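Local coordinates for protein diaminopropionate ammonia-lyase (Escherichia coli, PDB 4D9I) that uses pyridoxal 5'-phosphate to catalyse the alpha,beta-elimination of both L- and D-2,3-diaminopropionate, giving pyruvate and ammonia, at residues Ala11-Phe16 with Asn304-Phe309; Ile198-Met203 with Asn295-Glu300; Leu229-Gly234 with Asp264-Ser269; Ile256-Asp261 with Ile310-Ser315. All coordinates share one frame; numbering follows the deposited sequence.

Interaction 1: Ala11-Phe16 with Asn304-Phe309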
# COMPACT_ATOMS: atom_id res chain seq x y z
N ALA B 11 19.11 -10.62 20.81
CA ALA B 11 19.88 -11.42 21.74
C ALA B 11 20.26 -12.74 21.09
O ALA B 11 19.38 -13.47 20.62
CB ALA B 11 19.10 -11.66 23.03
N ASP B 12 21.56 -13.00 21.03
CA ASP B 12 22.10 -14.30 20.63
C ASP B 12 21.63 -15.38 21.59
O ASP B 12 21.70 -15.18 22.80
CB ASP B 12 23.63 -14.30 20.68
CG ASP B 12 24.25 -13.45 19.61
OD1 ASP B 12 23.70 -13.35 18.50
OD2 ASP B 12 25.30 -12.87 19.89
N ASN B 13 21.18 -16.51 21.06
CA ASN B 13 20.74 -17.64 21.90
C ASN B 13 21.94 -18.35 22.52
O ASN B 13 22.57 -19.18 21.87
CB ASN B 13 19.85 -18.61 21.11
CG ASN B 13 19.40 -19.83 21.93
OD1 ASN B 13 18.91 -20.82 21.35
ND2 ASN B 13 19.51 -19.76 23.25
N LYS B 14 22.24 -18.01 23.77
CA LYS B 14 23.38 -18.60 24.48
C LYS B 14 23.13 -20.07 24.85
O LYS B 14 24.00 -20.76 25.36
CB LYS B 14 23.72 -17.76 25.71
N PHE B 15 21.92 -20.54 24.56
CA PHE B 15 21.50 -21.87 24.95
C PHE B 15 21.47 -22.85 23.79
O PHE B 15 21.23 -24.04 23.98
CB PHE B 15 20.20 -21.77 25.77
CG PHE B 15 20.42 -21.07 27.09
CD1 PHE B 15 20.28 -19.68 27.19
CD2 PHE B 15 20.88 -21.77 28.19
CE1 PHE B 15 20.56 -19.03 28.38
CE2 PHE B 15 21.15 -21.13 29.40
CZ PHE B 15 20.99 -19.75 29.49
N PHE B 16 21.78 -22.34 22.60
CA PHE B 16 21.83 -23.13 21.37
C PHE B 16 22.70 -24.38 21.54
O PHE B 16 23.82 -24.28 22.01
CB PHE B 16 22.36 -22.26 20.22
CG PHE B 16 22.53 -22.99 18.91
CD1 PHE B 16 23.67 -23.77 18.67
CD2 PHE B 16 21.57 -22.89 17.92
CE1 PHE B 16 23.82 -24.44 17.48
CE2 PHE B 16 21.72 -23.56 16.72
CZ PHE B 16 22.84 -24.34 16.50
N ASN B 304 16.97 -24.87 21.94
CA ASN B 304 17.96 -25.71 21.27
C ASN B 304 18.50 -25.17 19.96
O ASN B 304 19.70 -25.24 19.71
CB ASN B 304 17.39 -27.10 21.02
CG ASN B 304 17.28 -27.92 22.28
OD1 ASN B 304 17.59 -27.45 23.38
ND2 ASN B 304 16.84 -29.16 22.14
N CYS B 305 17.62 -24.63 19.13
CA CYS B 305 17.91 -24.45 17.72
C CYS B 305 17.81 -23.02 17.16
O CYS B 305 18.33 -22.75 16.07
CB CYS B 305 17.02 -25.39 16.89
SG CYS B 305 17.54 -27.10 16.95
N ALA B 306 17.15 -22.12 17.88
CA ALA B 306 17.04 -20.72 17.43
C ALA B 306 18.38 -20.00 17.51
O ALA B 306 19.12 -20.17 18.47
CB ALA B 306 16.00 -19.97 18.24
N THR B 307 18.69 -19.18 16.52
CA THR B 307 19.98 -18.50 16.52
C THR B 307 19.91 -17.25 17.40
O THR B 307 20.79 -17.00 18.22
CB THR B 307 20.45 -18.13 15.10
OG1 THR B 307 20.21 -19.23 14.21
CG2 THR B 307 21.96 -17.78 15.11
N GLN B 308 18.82 -16.50 17.24
CA GLN B 308 18.64 -15.23 17.92
C GLN B 308 17.19 -14.97 18.30
O GLN B 308 16.27 -15.47 17.66
CB GLN B 308 19.14 -14.08 17.03
CG GLN B 308 20.65 -13.89 17.08
CD GLN B 308 21.16 -13.03 15.94
OE1 GLN B 308 20.46 -12.80 14.95
NE2 GLN B 308 22.39 -12.56 16.06
N PHE B 309 17.01 -14.19 19.35
CA PHE B 309 15.69 -13.71 19.74
C PHE B 309 15.66 -12.20 19.56
O PHE B 309 16.62 -11.53 19.90
CB PHE B 309 15.43 -14.06 21.19
CG PHE B 309 15.67 -15.51 21.51
CD1 PHE B 309 16.73 -15.88 22.32
CD2 PHE B 309 14.84 -16.49 21.00
CE1 PHE B 309 16.96 -17.22 22.63
CE2 PHE B 309 15.06 -17.83 21.31
CZ PHE B 309 16.12 -18.19 22.11
O HOH W 1 19.16 -25.68 24.76

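Interaction 2: Ile198-Met203 with Asn295-Glu300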
# COMPACT_ATOMS: atom_id res chain seq x y z
N ILE B 198 -2.62 -32.73 22.17
CA ILE B 198 -3.26 -31.83 21.22
C ILE B 198 -2.30 -30.77 20.65
O ILE B 198 -2.15 -30.67 19.44
CB ILE B 198 -4.60 -31.26 21.79
CG1 ILE B 198 -5.65 -32.38 21.85
CG2 ILE B 198 -5.10 -30.07 20.95
CD1 ILE B 198 -6.75 -32.18 22.88
N PRO B 199 -1.59 -30.00 21.51
CA PRO B 199 -0.61 -29.04 20.94
C PRO B 199 0.52 -29.66 20.10
O PRO B 199 1.02 -29.02 19.20
CB PRO B 199 0.01 -28.36 22.18
CG PRO B 199 -0.47 -29.11 23.35
CD PRO B 199 -1.72 -29.85 22.97
N THR B 200 0.93 -30.89 20.41
CA THR B 200 1.84 -31.61 19.54
C THR B 200 1.25 -31.77 18.13
O THR B 200 1.91 -31.46 17.13
CB THR B 200 2.22 -32.98 20.15
OG1 THR B 200 2.91 -32.76 21.39
CG2 THR B 200 3.13 -33.77 19.21
N TRP B 201 -0.01 -32.22 18.04
CA TRP B 201 -0.64 -32.38 16.73
C TRP B 201 -0.71 -31.07 16.00
O TRP B 201 -0.47 -31.00 14.78
CB TRP B 201 -2.03 -32.96 16.83
CG TRP B 201 -2.09 -34.46 17.08
CD1 TRP B 201 -1.24 -35.43 16.59
CD2 TRP B 201 -3.10 -35.19 17.86
NE1 TRP B 201 -1.62 -36.68 17.02
CE2 TRP B 201 -2.74 -36.60 17.78
CE3 TRP B 201 -4.23 -34.82 18.59
CZ2 TRP B 201 -3.48 -37.59 18.42
CZ3 TRP B 201 -4.96 -35.83 19.23
CH2 TRP B 201 -4.60 -37.18 19.14
N ILE B 202 -1.05 -30.02 16.74
CA ILE B 202 -1.17 -28.68 16.16
C ILE B 202 0.15 -28.22 15.55
O ILE B 202 0.17 -27.69 14.44
CB ILE B 202 -1.69 -27.66 17.19
CG1 ILE B 202 -3.17 -27.93 17.49
CG2 ILE B 202 -1.51 -26.23 16.68
CD1 ILE B 202 -3.71 -27.24 18.73
N MET B 203 1.26 -28.46 16.26
CA MET B 203 2.57 -28.04 15.80
C MET B 203 3.06 -28.84 14.62
O MET B 203 3.70 -28.30 13.71
CB MET B 203 3.59 -28.14 16.93
CG MET B 203 3.39 -27.04 17.95
SD MET B 203 4.32 -27.39 19.44
CE MET B 203 5.99 -27.11 18.84
N ASN B 295 5.04 -21.91 25.29
CA ASN B 295 4.65 -23.30 25.06
C ASN B 295 5.89 -24.17 25.29
O ASN B 295 6.87 -24.04 24.55
CB ASN B 295 4.12 -23.41 23.62
CG ASN B 295 3.83 -24.84 23.18
OD1 ASN B 295 4.13 -25.81 23.87
ND2 ASN B 295 3.24 -24.97 21.99
N PRO B 296 5.88 -25.05 26.31
CA PRO B 296 7.06 -25.89 26.59
C PRO B 296 7.51 -26.74 25.40
O PRO B 296 8.72 -26.98 25.24
CB PRO B 296 6.61 -26.80 27.75
CG PRO B 296 5.39 -26.17 28.31
CD PRO B 296 4.76 -25.32 27.24
N LEU B 297 6.56 -27.20 24.58
CA LEU B 297 6.90 -27.99 23.39
C LEU B 297 7.69 -27.15 22.39
O LEU B 297 8.69 -27.62 21.82
CB LEU B 297 5.65 -28.58 22.74
CG LEU B 297 4.84 -29.61 23.54
CD1 LEU B 297 3.49 -29.82 22.88
CD2 LEU B 297 5.57 -30.93 23.71
N GLY B 298 7.27 -25.90 22.21
CA GLY B 298 7.94 -24.98 21.33
C GLY B 298 9.25 -24.47 21.90
O GLY B 298 10.24 -24.37 21.18
N TRP B 299 9.25 -24.18 23.20
CA TRP B 299 10.40 -23.57 23.86
C TRP B 299 11.61 -24.47 23.77
O TRP B 299 12.73 -24.00 23.60
CB TRP B 299 10.08 -23.29 25.33
CG TRP B 299 11.31 -22.96 26.12
CD1 TRP B 299 11.80 -23.61 27.25
CD2 TRP B 299 12.27 -21.88 25.85
NE1 TRP B 299 12.96 -23.02 27.69
CE2 TRP B 299 13.30 -21.97 26.89
CE3 TRP B 299 12.37 -20.86 24.88
CZ2 TRP B 299 14.38 -21.09 26.95
CZ3 TRP B 299 13.47 -19.98 24.95
CH2 TRP B 299 14.45 -20.10 25.96
N GLU B 300 11.37 -25.77 23.87
CA GLU B 300 12.42 -26.78 23.76
C GLU B 300 13.17 -26.65 22.43
O GLU B 300 14.40 -26.60 22.41
CB GLU B 300 11.82 -28.18 23.94
CG GLU B 300 12.83 -29.32 23.86
CD GLU B 300 13.75 -29.43 25.07
OE1 GLU B 300 13.35 -29.03 26.20
OE2 GLU B 300 14.88 -29.95 24.91

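Interaction 3: Leu229-Gly234 with Asp264-Ser269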
# COMPACT_ATOMS: atom_id res chain seq x y z
N LEU B 229 10.80 -15.83 12.37
CA LEU B 229 9.60 -16.47 12.85
C LEU B 229 9.02 -15.67 14.01
O LEU B 229 9.62 -15.59 15.09
CB LEU B 229 9.92 -17.93 13.28
CG LEU B 229 10.37 -18.91 12.17
CD1 LEU B 229 10.88 -20.23 12.78
CD2 LEU B 229 9.23 -19.18 11.19
N GLN B 230 7.85 -15.09 13.79
CA GLN B 230 7.14 -14.38 14.86
C GLN B 230 6.60 -15.39 15.87
O GLN B 230 6.18 -16.48 15.49
CB GLN B 230 6.02 -13.48 14.33
CG GLN B 230 4.92 -14.16 13.51
CD GLN B 230 5.27 -14.21 12.02
OE1 GLN B 230 6.13 -14.97 11.62
NE2 GLN B 230 4.60 -13.40 11.22
N ALA B 231 6.62 -15.04 17.15
CA ALA B 231 6.25 -16.02 18.18
C ALA B 231 5.38 -15.46 19.26
O ALA B 231 5.75 -14.49 19.95
CB ALA B 231 7.50 -16.63 18.79
N GLY B 232 4.20 -16.06 19.42
CA GLY B 232 3.33 -15.77 20.54
C GLY B 232 3.82 -16.65 21.67
O GLY B 232 4.75 -16.29 22.38
N VAL B 233 3.21 -17.84 21.79
CA VAL B 233 3.75 -18.88 22.68
C VAL B 233 4.83 -19.71 22.01
O VAL B 233 5.53 -20.48 22.68
CB VAL B 233 2.67 -19.85 23.21
CG1 VAL B 233 1.72 -19.13 24.17
CG2 VAL B 233 1.94 -20.53 22.06
N GLY B 234 4.96 -19.59 20.69
CA GLY B 234 6.00 -20.31 19.97
C GLY B 234 5.57 -21.64 19.41
O GLY B 234 6.41 -22.46 19.05
N ASP B 264 7.24 -10.36 25.14
CA ASP B 264 8.38 -11.11 24.61
C ASP B 264 8.80 -12.25 25.55
O ASP B 264 9.91 -12.25 26.07
CB ASP B 264 9.54 -10.16 24.31
CG ASP B 264 9.96 -9.33 25.51
OD1 ASP B 264 9.27 -9.35 26.55
OD2 ASP B 264 10.99 -8.65 25.41
N CYS B 265 7.90 -13.21 25.74
CA CYS B 265 8.14 -14.33 26.66
C CYS B 265 9.28 -15.25 26.23
O CYS B 265 10.04 -15.74 27.07
CB CYS B 265 6.87 -15.14 26.88
SG CYS B 265 6.34 -16.04 25.40
N ILE B 266 9.39 -15.50 24.92
CA ILE B 266 10.51 -16.33 24.43
C ILE B 266 11.84 -15.57 24.59
O ILE B 266 12.84 -16.13 25.05
CB ILE B 266 10.27 -16.87 23.00
CG1 ILE B 266 9.25 -18.00 23.03
CG2 ILE B 266 11.55 -17.43 22.41
CD1 ILE B 266 7.94 -17.66 22.38
N TYR B 267 11.83 -14.29 24.26
CA TYR B 267 13.02 -13.46 24.36
C TYR B 267 13.51 -13.48 25.81
O TYR B 267 14.68 -13.76 26.05
CB TYR B 267 12.71 -12.04 23.91
CG TYR B 267 13.88 -11.08 24.00
CD1 TYR B 267 14.74 -10.90 22.91
CD2 TYR B 267 14.12 -10.34 25.15
CE1 TYR B 267 15.81 -10.01 22.97
CE2 TYR B 267 15.19 -9.45 25.23
CZ TYR B 267 16.03 -9.29 24.14
OH TYR B 267 17.07 -8.42 24.21
N ARG B 268 12.61 -13.19 26.74
CA ARG B 268 12.96 -13.10 28.16
C ARG B 268 13.46 -14.45 28.68
O ARG B 268 14.38 -14.49 29.49
CB ARG B 268 11.77 -12.60 28.98
CG ARG B 268 11.50 -11.11 28.80
CD ARG B 268 10.14 -10.75 29.37
NE ARG B 268 9.98 -9.32 29.55
N SER B 269 12.87 -15.53 28.18
CA SER B 269 13.31 -16.88 28.52
C SER B 269 14.68 -17.18 27.93
O SER B 269 15.49 -17.87 28.55
CB SER B 269 12.31 -17.92 28.01
OG SER B 269 11.05 -17.69 28.59

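Interaction 4: Ile256-Asp261 with Ile310-Ser315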
# COMPACT_ATOMS: atom_id res chain seq x y z
N ILE B 256 15.69 -16.39 13.42
CA ILE B 256 15.45 -15.25 14.26
C ILE B 256 13.99 -15.29 14.71
O ILE B 256 13.08 -15.24 13.88
CB ILE B 256 15.73 -13.92 13.50
CG1 ILE B 256 17.18 -13.86 13.01
CG2 ILE B 256 15.48 -12.74 14.41
CD1 ILE B 256 17.37 -12.99 11.78
N ILE B 257 13.79 -15.35 16.02
CA ILE B 257 12.46 -15.36 16.64
C ILE B 257 12.09 -13.91 16.96
O ILE B 257 12.91 -13.16 17.52
CB ILE B 257 12.47 -16.20 17.92
CG1 ILE B 257 13.21 -17.53 17.69
CG2 ILE B 257 11.05 -16.43 18.45
CD1 ILE B 257 12.72 -18.36 16.51
N VAL B 258 10.88 -13.51 16.57
CA VAL B 258 10.46 -12.13 16.70
C VAL B 258 9.25 -11.97 17.62
O VAL B 258 8.20 -12.59 17.40
CB VAL B 258 10.16 -11.54 15.30
CG1 VAL B 258 9.78 -10.07 15.43
CG2 VAL B 258 11.37 -11.71 14.41
N GLU B 259 9.39 -11.11 18.62
CA GLU B 259 8.31 -10.82 19.55
C GLU B 259 8.15 -9.33 19.84
O GLU B 259 9.13 -8.60 19.89
CB GLU B 259 8.52 -11.55 20.89
CG GLU B 259 8.44 -13.05 20.81
CD GLU B 259 8.72 -13.69 22.15
OE1 GLU B 259 9.83 -13.48 22.69
OE2 GLU B 259 7.82 -14.37 22.67
N PRO B 260 6.91 -8.88 20.02
CA PRO B 260 6.65 -7.55 20.58
C PRO B 260 7.12 -7.51 22.04
O PRO B 260 6.97 -8.51 22.78
CB PRO B 260 5.13 -7.38 20.50
CG PRO B 260 4.56 -8.71 20.11
CD PRO B 260 5.68 -9.66 19.77
N ASP B 261 7.68 -6.37 22.43
CA ASP B 261 8.35 -6.21 23.72
C ASP B 261 7.43 -6.22 24.93
O ASP B 261 7.89 -6.41 26.05
CB ASP B 261 9.24 -4.95 23.72
CG ASP B 261 8.45 -3.65 23.59
OD1 ASP B 261 9.04 -2.58 23.81
OD2 ASP B 261 7.25 -3.67 23.27
N ILE B 310 14.55 -11.68 19.04
CA ILE B 310 14.34 -10.24 18.92
C ILE B 310 13.11 -9.80 19.72
O ILE B 310 12.05 -10.41 19.65
CB ILE B 310 14.18 -9.78 17.45
CG1 ILE B 310 15.54 -9.82 16.73
CG2 ILE B 310 13.59 -8.37 17.36
CD1 ILE B 310 15.52 -9.45 15.26
N SER B 311 13.30 -8.74 20.51
CA SER B 311 12.23 -8.03 21.18
C SER B 311 12.08 -6.67 20.51
O SER B 311 13.02 -5.87 20.51
CB SER B 311 12.54 -7.84 22.66
OG SER B 311 11.54 -7.04 23.28
N CYS B 312 10.92 -6.41 19.94
CA CYS B 312 10.75 -5.18 19.18
C CYS B 312 9.52 -4.34 19.54
O CYS B 312 8.53 -4.82 20.10
CB CYS B 312 10.81 -5.46 17.68
SG CYS B 312 9.38 -6.32 17.04
N GLN B 313 9.64 -3.05 19.22
CA GLN B 313 8.57 -2.08 19.30
C GLN B 313 7.34 -2.55 18.50
O GLN B 313 7.49 -3.12 17.42
CB GLN B 313 9.09 -0.78 18.68
CG GLN B 313 8.29 0.43 19.04
CD GLN B 313 9.10 1.71 18.92
OE1 GLN B 313 10.31 1.69 18.74
NE2 GLN B 313 8.42 2.81 19.04
N ASP B 314 6.14 -2.28 19.04
CA ASP B 314 4.86 -2.53 18.37
C ASP B 314 4.81 -2.03 16.92
O ASP B 314 4.36 -2.75 16.02
CB ASP B 314 3.72 -1.86 19.14
CG ASP B 314 3.09 -2.78 20.17
OD1 ASP B 314 2.31 -2.28 21.02
OD2 ASP B 314 3.35 -4.00 20.13
N SER B 315 5.28 -0.80 16.70
CA SER B 315 5.24 -0.14 15.39
C SER B 315 6.08 -0.80 14.28
O SER B 315 5.90 -0.50 13.08
CB SER B 315 5.64 1.33 15.55
OG SER B 315 6.98 1.45 16.00
O HOH W 2 11.82 -13.25 20.62
O HOH W 3 4.66 -4.63 22.23

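Interaction 1: Ala11-Phe16 with Asn304-Phe309
Ala11-Asp12 and Gln308-Phe309 pair as antiparallel strands: Ala11 and Phe309 form the hydrogen-bonded pair, with Ala11 N to Phe309 O and Phe309 N to Ala11 O both 2.8 Å, and Asp12 faces Gln308 as the non-hydrogen-bonded pair. Strand 8-12 is thereby added as an edge to the large mixed sheet, running against 308-312. One step on, Asn13 N donates to Thr307 O at 2.9 Å, which carries the ladder past the end of the strand.

Asp12 and Gln308 lie side by side on one face, and Gln308 NE2 reaches Asp12 OD1 at 2.9 Å. Carboxylate and amide are almost coplanar (12°), and the N-H runs to OD1 within the amide plane at 171°. Both groups have further partners: Asp12 OD2 makes a salt bridge with Lys362, while the Gln308 amide also binds His254 and the carbonyl of Lys362. Past the strand end, Asn13 CB comes obliquely to Phe309 CE1, 3.5 Å away. At the close of the type I turn from Asn13 to Phe16, Phe16 CG is trans to the backbone N (chi1 176°), which lays the ring against the end of helix 296-305. Asn304 O sits over one ring face, whereas Cys305 O meets the ring edge at Phe16 CE2, 3.5 Å away. A water bridges Phe15 O and Asn304 OD1.

A glutamine suits position 308 because its amide can donate and accept at once. With the acid gripped by both Gln308 and Lys362, its negative charge is probably well compensated at this otherwise solvent-exposed strand end.

Interaction 2: Ile198-Met203 with Asn295-Glu300
In this fold type II PLP-dependent enzyme, Leu297 in the capped first turn of helix 296-305 packs on Pro199, Thr200 and Met203 of helix 197-206, the axes of the two short segments 10.7 Å apart and inclined at 50°. Leu297 CD1 comes to 3.8 Å from Pro199 CB and to 3.3 Å from Thr200 OG1, and the leucine crosses both side chains at about a right angle. The Thr200 hydroxyl is bonded to the carbonyl of Thr196, just before its helix, so it can border a methyl group without losing its polar partner.

Met203 comes in beside Leu297. Its chain bends at the sulfur (chi3 71°), which brings CE to 3.8 Å from Gly298 N, where glycine lets the methyl come close to the backbone, with no side chain beside it. Met203 SD lies 3.8 Å from Leu297 CB and 3.7 Å from Asn295 ND2.

Asn295 is the N-cap: its OD1 accepts from Leu297 N at 2.9 Å, the donor standing above the carbonyl plane. Asparagine fits here because its short amide reaches forward over the first turn. That bond helps to hold the amide beside the thioether, leaving ND2 buried without a polar partner, a probable cost set against the apolar packing.

Interaction 3: Leu229-Gly234 with Asp264-Ser269
Ile266 sends its CD1 methyl into the bend that follows strand 226-230, where it overlaps Ala231 CB at 3.8 Å and lies over the backbone of the next three residues. It is 3.5 Å from Gly232 O, 3.7 Å from Val233 O and 3.9 Å from Gly234 N. A slender, branched side chain suits this place, since its end can settle among backbone atoms while the rest packs on Ile257 and Phe309. The small Ala231 leaves room for it, and Gly234 adopts a positive phi (94°), a conformation open to glycine.

Beside it, Cys265 SG approaches Gly232 O to 3.4 Å. The sulfur sits between its own backbone N and carbonyl carbon (chi1 68°), a setting from which it joins Cys291 in a disulfide. At the start of helix 265-272, Arg268 NE forms a salt bridge with Asp264 OD1, and Ser269 OG bonds back to Cys265 O at 2.7 Å, on the opposite face of that carbonyl from Ser269 N.

The glycine-rich bend holds the cofactor phosphate: the backbone nitrogens of Gly232, Val233 and Gly234 all donate to phosphate oxygens of the pyridoxal-lysine at position 77. Val233 O is probably met by Asn295 N as well as by the methyl. Helix 265-272 thus meets the bend mainly at carbonyl oxygens and side-chain carbon, while the three N-H groups are used by the phosphate.

Interaction 4: Ile256-Asp261 with Ile310-Ser315
Strands 254-260 and 308-312 run parallel as neighbours in the central sheet of the PLP-binding fold, Val258 opposite Ile310 and Glu259 opposite Ser311. Backbone bonds set this register: Ile310 N to Ile257 O, Glu259 N to Ile310 O and Cys312 N to Glu259 O, and the ladder ends with Asp261 N to Cys312 O, more bent than the others (141°).

Apolar contacts lie on the face of Val258 and Ile310, which turns to helix 338-352. Ile256 CG2 presses on Ile310 CD1 at 3.4 Å, tighter than usual, while Val258 CG1 rests 4.1 Å from Cys312 SG. Beta-branched residues suit such a buried strand face.

Polar groups gather on the face of Glu259 and Ser311. The Glu259 carboxylate accepts from the backbone nitrogens of Ile266 and Tyr267, in the first turn of helix 265-272, where a negative charge would probably suit the helix dipole, and Ser311 OG bonds Asp264. Past the strand ends, Asp261 is paired with Lys7. The carboxylates of Asp261 and Asp314, their OD2 atoms 5.0 Å apart, share one water, which donates to Asp261 OD2 at 3.0 Å and to Asp314 OD2 at 2.6 Å.

Overall arrangement
Interactions 1, 3 and 4 all reach the large mixed sheet: strand 308-312 pairs with 8-12 in interaction 1 and with 254-260 in interaction 4, and strand 226-230 of interaction 3 comes next. Interactions 3 and 4, with centres about 8 Å apart, share polar bonds between the 264-269 segment and the two strands. Phe309 of interaction 1 packs on Ile266 of interaction 3. Interaction 2 joins by a probable hydrogen bond from Asn295 N to Val233 O, 3.0 Å, and by Trp299 packing against Phe309 and Ser269. The phosphate-binding bend lies nearest the active site: Gly232 is about 8 Å from the side chain of Asp120, the probable proton acceptor for the L-isomer, and the side chain of Val233 about 3 Å from a bound Tris molecule.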